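Local coordinates for protein cellulase (Rhodothermus marinus, PDB 3B7M) that hydrolyses internal beta-1,4-glucosidic bonds of cellulose as a family 12 endoglucanase, in a heat-stable variant engineered to be active at moderate temperatures, at residues T108-D112 and N149-N153; R79-T83 and N93-D97. All blocks are in the same frame, centred on the assembly; numbering follows the deposited sequence.

Contact 1: residues T108-D112 and N149-N153; sequences TYSGD and NGAMN
Tyr109 lies across the backbone of Gly150 and Ala151. The CA of Ala151 sits over one face of the ring, 3.8 Å from the Tyr109 ring centroid and 21° off the ring normal. This is a CH-pi contact, offset toward the rim on the CD2-CE2 side. Tyr109 CG is turned anti to the backbone N (chi1 -168°), which carries the ring out along the other segment. Tyr109 OH ends 3.4 Å from the CA of Gly150, which has no side chain.

Next to the ring the backbones join. Ser110 N donates to Ala151 O at 2.9 Å. A type II turn from Thr108 to Gly111 presents this N-H, and Gly111 N closes the turn on Thr108 O. Further along, Asn153 N reaches Asp112 O at 3.3 Å, a longer bond.

The side chains of Asp112 and Met152 also touch, with Asp112 OD2 against CG, SD and CE of Met152. The Met152 chain is straight to SD and bends at chi3 (-40°), which brings CE to 3.1 Å from Asp112 OD2. An alanine in place of Met152 would probably leave this side of the Asp112 carboxylate without its thioether cover and freer to turn.

The tight part is thus Ala151 with the Ser110 N bond, together with the Asp112-Met152 pair. The solvent side is looser. There the exposed Tyr109 ring covers Ala151 CA from outside, and Ser110 CB leaves its CA away from 149-153.

The contact lies by the neighbouring parallel strands 112-122 and 152-159 of the large sheet. Asn153 binds Tyr183 O through ND2 and packs on Tyr146 and Asp148 of strand 140-148.

Contact 2: residues R79-T83 and N93-D97; sequences RTSWT and NAAYD
The two sheets of the family 12 beta-jelly-roll sandwich face each other here, and the contact belongs to the core between them. Strand 79-83 comes from the smaller antiparallel sheet and strand 93-97 from the larger one. Their axes come within 10.3 Å at 162°, so the strands run nearly antiparallel across the gap. Side chains alone bridge it.

Tyr96 spans most of the space. Its CG is anti to the carbonyl carbon (chi1 -82°), and the ring reaches across to the other strand. There Tyr96 OH donates a hydrogen bond to Thr80 OG1 at 2.8 Å. The threonine oxygen lies at the ring edge, near its plane. Thr80 OG1 is also hydrogen-bonded to Ser212 O, so this buried hydroxyl ties Tyr96 to two strands of the smaller sheet. The methyl Thr80 CG2 packs beside the phenol end, 3.5 Å from Tyr96 CZ.

Trp82 fills the space on the other side of the phenol. Its CB lies 3.3 Å from Tyr96 OH. With CG anti to the backbone N, the indole runs toward the larger sheet, while the Tyr96 ring runs toward the smaller one. The two ring planes stand at 83°, and the nearest ring carbons, Trp82 CE3 and Tyr96 CE1, are 4.1 Å apart. At the far corner of the indole, Trp82 CH2 meets Ala94 CB at 4.0 Å.

Other strands complete the core. Trp82 NE1 binds Ser208 OG of strand 207-215, and its ring meets Phe197 of strand 189-199 and touches Leu119 of strand 112-122. Tyr96 also touches Thr195 of strand 189-199 and Phe211 of strand 207-215.

The contacts come in series along the chain, contact 2 first. Their centres are about 24 Å apart, and their nearest atoms stay about 7 Å apart without touching. Both reach the larger, mixed sheet, where strands 91-101, 112-122 and 152-159 are successive neighbours. The centre of contact 2 is about 6 Å, and that of contact 1 about 18 Å, from the centre of the chain. Contact 2 packs the two sheets of the sandwich face to face. Contact 1 joins the turn before strand 112-122 to the segment leading into strand 152-159, at the margin of the larger sheet. All four segments lie within the family 12 region.

Contact 1: residues T108-D112 and N149-N153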
ATOM      1  N   THR A 108      -3.759 -14.866  13.258  1.00 39.92           N
ATOM      2  CA  THR A 108      -3.165 -14.909  14.588  1.00 40.32           C
ATOM      3  C   THR A 108      -3.402 -13.555  15.249  1.00 40.75           C
ATOM      4  O   THR A 108      -2.877 -12.533  14.783  1.00 40.50           O
ATOM      5  CB  THR A 108      -1.638 -15.218  14.535  1.00 40.50           C
ATOM      6  OG1 THR A 108      -1.390 -16.349  13.686  1.00 39.83           O
ATOM      7  CG2 THR A 108      -1.073 -15.486  15.941  1.00 40.45           C
ATOM      8  N   TYR A 109      -4.197 -13.550  16.322  1.00 41.14           N
ATOM      9  CA  TYR A 109      -4.495 -12.312  17.042  1.00 41.72           C
ATOM     10  C   TYR A 109      -3.212 -11.680  17.566  1.00 41.65           C
ATOM     11  O   TYR A 109      -2.401 -12.351  18.218  1.00 41.63           O
ATOM     12  CB  TYR A 109      -5.473 -12.544  18.195  1.00 42.20           C
ATOM     13  CG  TYR A 109      -6.040 -11.264  18.784  1.00 42.49           C
ATOM     14  CD1 TYR A 109      -5.367 -10.578  19.802  1.00 43.02           C
ATOM     15  CD2 TYR A 109      -7.248 -10.743  18.326  1.00 43.00           C
ATOM     16  CE1 TYR A 109      -5.885  -9.398  20.347  1.00 43.12           C
ATOM     17  CE2 TYR A 109      -7.777  -9.564  18.862  1.00 43.74           C
ATOM     18  CZ  TYR A 109      -7.089  -8.899  19.872  1.00 43.56           C
ATOM     19  OH  TYR A 109      -7.610  -7.738  20.404  1.00 43.52           O
ATOM     20  N   SER A 110      -3.030 -10.396  17.256  1.00 41.43           N
ATOM     21  CA  SER A 110      -1.846  -9.654  17.686  1.00 41.44           C
ATOM     22  C   SER A 110      -0.571 -10.210  17.014  1.00 40.69           C
ATOM     23  O   SER A 110       0.553  -9.800  17.343  1.00 41.00           O
ATOM     24  CB  SER A 110      -1.753  -9.674  19.229  1.00 41.64           C
ATOM     25  OG  SER A 110      -0.602  -9.002  19.716  1.00 43.60           O
ATOM     26  N   GLY A 111      -0.765 -11.144  16.074  1.00 39.54           N
ATOM     27  CA  GLY A 111       0.332 -11.804  15.355  1.00 37.95           C
ATOM     28  C   GLY A 111       0.276 -11.517  13.867  1.00 36.90           C
ATOM     29  O   GLY A 111       0.744 -12.307  13.042  1.00 36.94           O
ATOM     30  N   ASP A 112      -0.296 -10.361  13.550  1.00 35.78           N
ATOM     31  CA  ASP A 112      -0.507  -9.876  12.200  1.00 34.29           C
ATOM     32  C   ASP A 112      -0.180  -8.387  12.196  1.00 32.81           C
ATOM     33  O   ASP A 112      -0.460  -7.682  13.173  1.00 32.05           O
ATOM     34  CB  ASP A 112      -1.969 -10.056  11.844  1.00 35.33           C
ATOM     35  CG  ASP A 112      -2.255  -9.780  10.398  1.00 38.37           C
ATOM     36  OD1 ASP A 112      -1.418 -10.108   9.534  1.00 42.60           O
ATOM     37  OD2 ASP A 112      -3.345  -9.249  10.108  1.00 42.75           O
ATOM     38  N   ASN A 149      -4.669  -1.390  17.552  1.00 41.27           N
ATOM     39  CA  ASN A 149      -6.124  -1.473  17.691  1.00 43.11           C
ATOM     40  C   ASN A 149      -6.572  -2.728  18.439  1.00 43.27           C
ATOM     41  O   ASN A 149      -7.307  -2.638  19.429  1.00 43.45           O
ATOM     42  CB  ASN A 149      -6.822  -1.365  16.330  1.00 43.79           C
ATOM     43  CG  ASN A 149      -6.182  -2.243  15.257  1.00 46.07           C
ATOM     44  OD1 ASN A 149      -6.285  -3.481  15.294  1.00 48.13           O
ATOM     45  ND2 ASN A 149      -5.544  -1.599  14.274  1.00 46.73           N
ATOM     46  N   GLY A 150      -6.117  -3.884  17.962  1.00 43.22           N
ATOM     47  CA  GLY A 150      -6.380  -5.149  18.620  1.00 42.84           C
ATOM     48  C   GLY A 150      -5.709  -6.301  17.907  1.00 42.44           C
ATOM     49  O   GLY A 150      -4.579  -6.681  18.242  1.00 42.79           O
ATOM     50  N   ALA A 151      -6.409  -6.840  16.912  1.00 41.64           N
ATOM     51  CA  ALA A 151      -5.965  -8.016  16.178  1.00 40.81           C
ATOM     52  C   ALA A 151      -4.707  -7.753  15.359  1.00 40.44           C
ATOM     53  O   ALA A 151      -3.935  -8.676  15.105  1.00 40.75           O
ATOM     54  CB  ALA A 151      -7.085  -8.522  15.282  1.00 40.58           C
ATOM     55  N   MET A 152      -4.497  -6.494  14.976  1.00 39.59           N
ATOM     56  CA  MET A 152      -3.477  -6.125  13.998  1.00 38.81           C
ATOM     57  C   MET A 152      -2.796  -4.795  14.315  1.00 36.90           C
ATOM     58  O   MET A 152      -3.472  -3.775  14.480  1.00 36.96           O
ATOM     59  CB  MET A 152      -4.120  -6.027  12.611  1.00 38.85           C
ATOM     60  CG  MET A 152      -3.127  -6.159  11.458  1.00 40.57           C
ATOM     61  SD  MET A 152      -3.905  -6.054   9.840  1.00 41.49           S
ATOM     62  CE  MET A 152      -5.428  -6.980  10.094  1.00 43.50           C
ATOM     63  N   ASN A 153      -1.465  -4.815  14.393  1.00 34.53           N
ATOM     64  CA  ASN A 153      -0.657  -3.590  14.411  1.00 32.52           C
ATOM     65  C   ASN A 153      -0.664  -2.904  13.043  1.00 30.33           C
ATOM     66  O   ASN A 153      -0.482  -3.561  12.022  1.00 29.69           O
ATOM     67  CB  ASN A 153       0.813  -3.890  14.745  1.00 32.79           C
ATOM     68  CG  ASN A 153       1.001  -4.555  16.089  1.00 34.67           C
ATOM     69  OD1 ASN A 153       0.073  -4.640  16.908  1.00 37.39           O
ATOM     70  ND2 ASN A 153       2.224  -5.031  16.330  1.00 34.40           N
TER

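Contact 2: residues R79-T83 and N93-D97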
ATOM      1  N   ARG A  79      13.150  -4.504  -2.780  1.00 22.70           N
ATOM      2  CA  ARG A  79      13.187  -3.259  -3.537  1.00 22.38           C
ATOM      3  C   ARG A  79      11.890  -3.035  -4.292  1.00 21.11           C
ATOM      4  O   ARG A  79      11.206  -3.991  -4.641  1.00 20.78           O
ATOM      5  CB  ARG A  79      14.332  -3.284  -4.549  1.00 22.82           C
ATOM      6  CG  ARG A  79      15.704  -3.437  -3.935  1.00 25.80           C
ATOM      7  CD  ARG A  79      16.313  -2.110  -3.579  1.00 29.65           C
ATOM      8  NE  ARG A  79      17.431  -2.302  -2.655  1.00 32.43           N
ATOM      9  CZ  ARG A  79      18.255  -1.342  -2.258  1.00 34.76           C
ATOM     10  NH1 ARG A  79      18.101  -0.092  -2.694  1.00 33.69           N
ATOM     11  NH2 ARG A  79      19.242  -1.640  -1.419  1.00 36.29           N
ATOM     12  N   THR A  80      11.576  -1.771  -4.553  1.00 19.58           N
ATOM     13  CA  THR A  80      10.394  -1.409  -5.310  1.00 18.66           C
ATOM     14  C   THR A  80      10.542  -0.073  -6.044  1.00 18.52           C
ATOM     15  O   THR A  80      11.204   0.851  -5.551  1.00 18.60           O
ATOM     16  CB  THR A  80       9.148  -1.393  -4.402  1.00 18.67           C
ATOM     17  OG1 THR A  80       7.971  -1.339  -5.207  1.00 17.05           O
ATOM     18  CG2 THR A  80       9.183  -0.202  -3.430  1.00 18.71           C
ATOM     19  N   SER A  81       9.932   0.018  -7.223  1.00 17.83           N
ATOM     20  CA  SER A  81       9.787   1.287  -7.933  1.00 17.95           C
ATOM     21  C   SER A  81       8.316   1.566  -8.247  1.00 17.44           C
ATOM     22  O   SER A  81       7.516   0.645  -8.384  1.00 17.99           O
ATOM     23  CB  SER A  81      10.625   1.297  -9.222  1.00 17.84           C
ATOM     24  OG  SER A  81      11.956   0.893  -8.943  1.00 20.49           O
ATOM     25  N   TRP A  82       7.964   2.845  -8.348  1.00 16.55           N
ATOM     26  CA  TRP A  82       6.597   3.247  -8.608  1.00 15.87           C
ATOM     27  C   TRP A  82       6.544   4.714  -9.021  1.00 16.41           C
ATOM     28  O   TRP A  82       7.315   5.536  -8.526  1.00 16.17           O
ATOM     29  CB  TRP A  82       5.731   3.006  -7.367  1.00 14.84           C
ATOM     30  CG  TRP A  82       4.271   3.160  -7.593  1.00 14.07           C
ATOM     31  CD1 TRP A  82       3.549   2.677  -8.649  1.00 13.25           C
ATOM     32  CD2 TRP A  82       3.331   3.819  -6.730  1.00 12.99           C
ATOM     33  NE1 TRP A  82       2.222   3.004  -8.503  1.00 14.21           N
ATOM     34  CE2 TRP A  82       2.058   3.711  -7.341  1.00 12.92           C
ATOM     35  CE3 TRP A  82       3.443   4.496  -5.499  1.00 13.00           C
ATOM     36  CZ2 TRP A  82       0.897   4.247  -6.766  1.00 12.67           C
ATOM     37  CZ3 TRP A  82       2.291   5.032  -4.926  1.00 13.67           C
ATOM     38  CH2 TRP A  82       1.031   4.909  -5.565  1.00 13.57           C
ATOM     39  N   THR A  83       5.640   5.035  -9.935  1.00 16.58           N
ATOM     40  CA  THR A  83       5.370   6.430 -10.252  1.00 17.46           C
ATOM     41  C   THR A  83       3.879   6.685 -10.170  1.00 17.37           C
ATOM     42  O   THR A  83       3.091   5.979 -10.783  1.00 17.31           O
ATOM     43  CB  THR A  83       5.895   6.829 -11.644  1.00 17.15           C
ATOM     44  OG1 THR A  83       7.266   6.453 -11.749  1.00 18.93           O
ATOM     45  CG2 THR A  83       5.778   8.350 -11.864  1.00 18.28           C
ATOM     46  N   ASN A  93      -4.751   9.242  -0.283  1.00 15.28           N
ATOM     47  CA  ASN A  93      -3.302   9.125  -0.176  1.00 15.63           C
ATOM     48  C   ASN A  93      -2.741   8.217  -1.257  1.00 15.09           C
ATOM     49  O   ASN A  93      -3.483   7.491  -1.910  1.00 15.56           O
ATOM     50  CB  ASN A  93      -2.848   8.686   1.234  1.00 14.77           C
ATOM     51  CG  ASN A  93      -3.228   7.244   1.562  1.00 16.14           C
ATOM     52  OD1 ASN A  93      -3.454   6.894   2.729  1.00 19.98           O
ATOM     53  ND2 ASN A  93      -3.293   6.408   0.550  1.00 12.61           N
ATOM     54  N   ALA A  94      -1.430   8.273  -1.441  1.00 15.14           N
ATOM     55  CA  ALA A  94      -0.723   7.329  -2.287  1.00 15.40           C
ATOM     56  C   ALA A  94       0.198   6.559  -1.341  1.00 16.13           C
ATOM     57  O   ALA A  94       1.114   7.135  -0.744  1.00 15.84           O
ATOM     58  CB  ALA A  94       0.060   8.070  -3.368  1.00 15.10           C
ATOM     59  N   ALA A  95      -0.061   5.261  -1.179  1.00 15.90           N
ATOM     60  CA  ALA A  95       0.539   4.525  -0.081  1.00 15.22           C
ATOM     61  C   ALA A  95       0.813   3.078  -0.445  1.00 15.20           C
ATOM     62  O   ALA A  95      -0.036   2.414  -1.064  1.00 15.20           O
ATOM     63  CB  ALA A  95      -0.388   4.598   1.150  1.00 14.80           C
ATOM     64  N   TYR A  96       2.009   2.605  -0.089  1.00 14.80           N
ATOM     65  CA  TYR A  96       2.284   1.168   0.001  1.00 14.64           C
ATOM     66  C   TYR A  96       1.589   0.540   1.193  1.00 14.79           C
ATOM     67  O   TYR A  96       1.399   1.194   2.229  1.00 14.27           O
ATOM     68  CB  TYR A  96       3.776   0.902   0.159  1.00 14.78           C
ATOM     69  CG  TYR A  96       4.520   0.932  -1.146  1.00 14.74           C
ATOM     70  CD1 TYR A  96       4.882   2.144  -1.730  1.00 16.26           C
ATOM     71  CD2 TYR A  96       4.854  -0.243  -1.807  1.00 13.87           C
ATOM     72  CE1 TYR A  96       5.559   2.175  -2.937  1.00 14.88           C
ATOM     73  CE2 TYR A  96       5.533  -0.215  -3.017  1.00 13.23           C
ATOM     74  CZ  TYR A  96       5.886   1.007  -3.565  1.00 14.08           C
ATOM     75  OH  TYR A  96       6.558   1.069  -4.769  1.00 17.04           O
ATOM     76  N   ASP A  97       1.234  -0.734   1.045  1.00 14.80           N
ATOM     77  CA  ASP A  97       0.682  -1.531   2.129  1.00 16.47           C
ATOM     78  C   ASP A  97       1.377  -2.896   2.091  1.00 16.94           C
ATOM     79  O   ASP A  97       1.332  -3.601   1.074  1.00 16.43           O
ATOM     80  CB  ASP A  97      -0.828  -1.683   1.931  1.00 17.74           C
ATOM     81  CG  ASP A  97      -1.604  -1.854   3.242  1.00 20.65           C
ATOM     82  OD1 ASP A  97      -1.003  -1.895   4.337  1.00 22.65           O
ATOM     83  OD2 ASP A  97      -2.848  -1.937   3.153  1.00 24.77           O
TER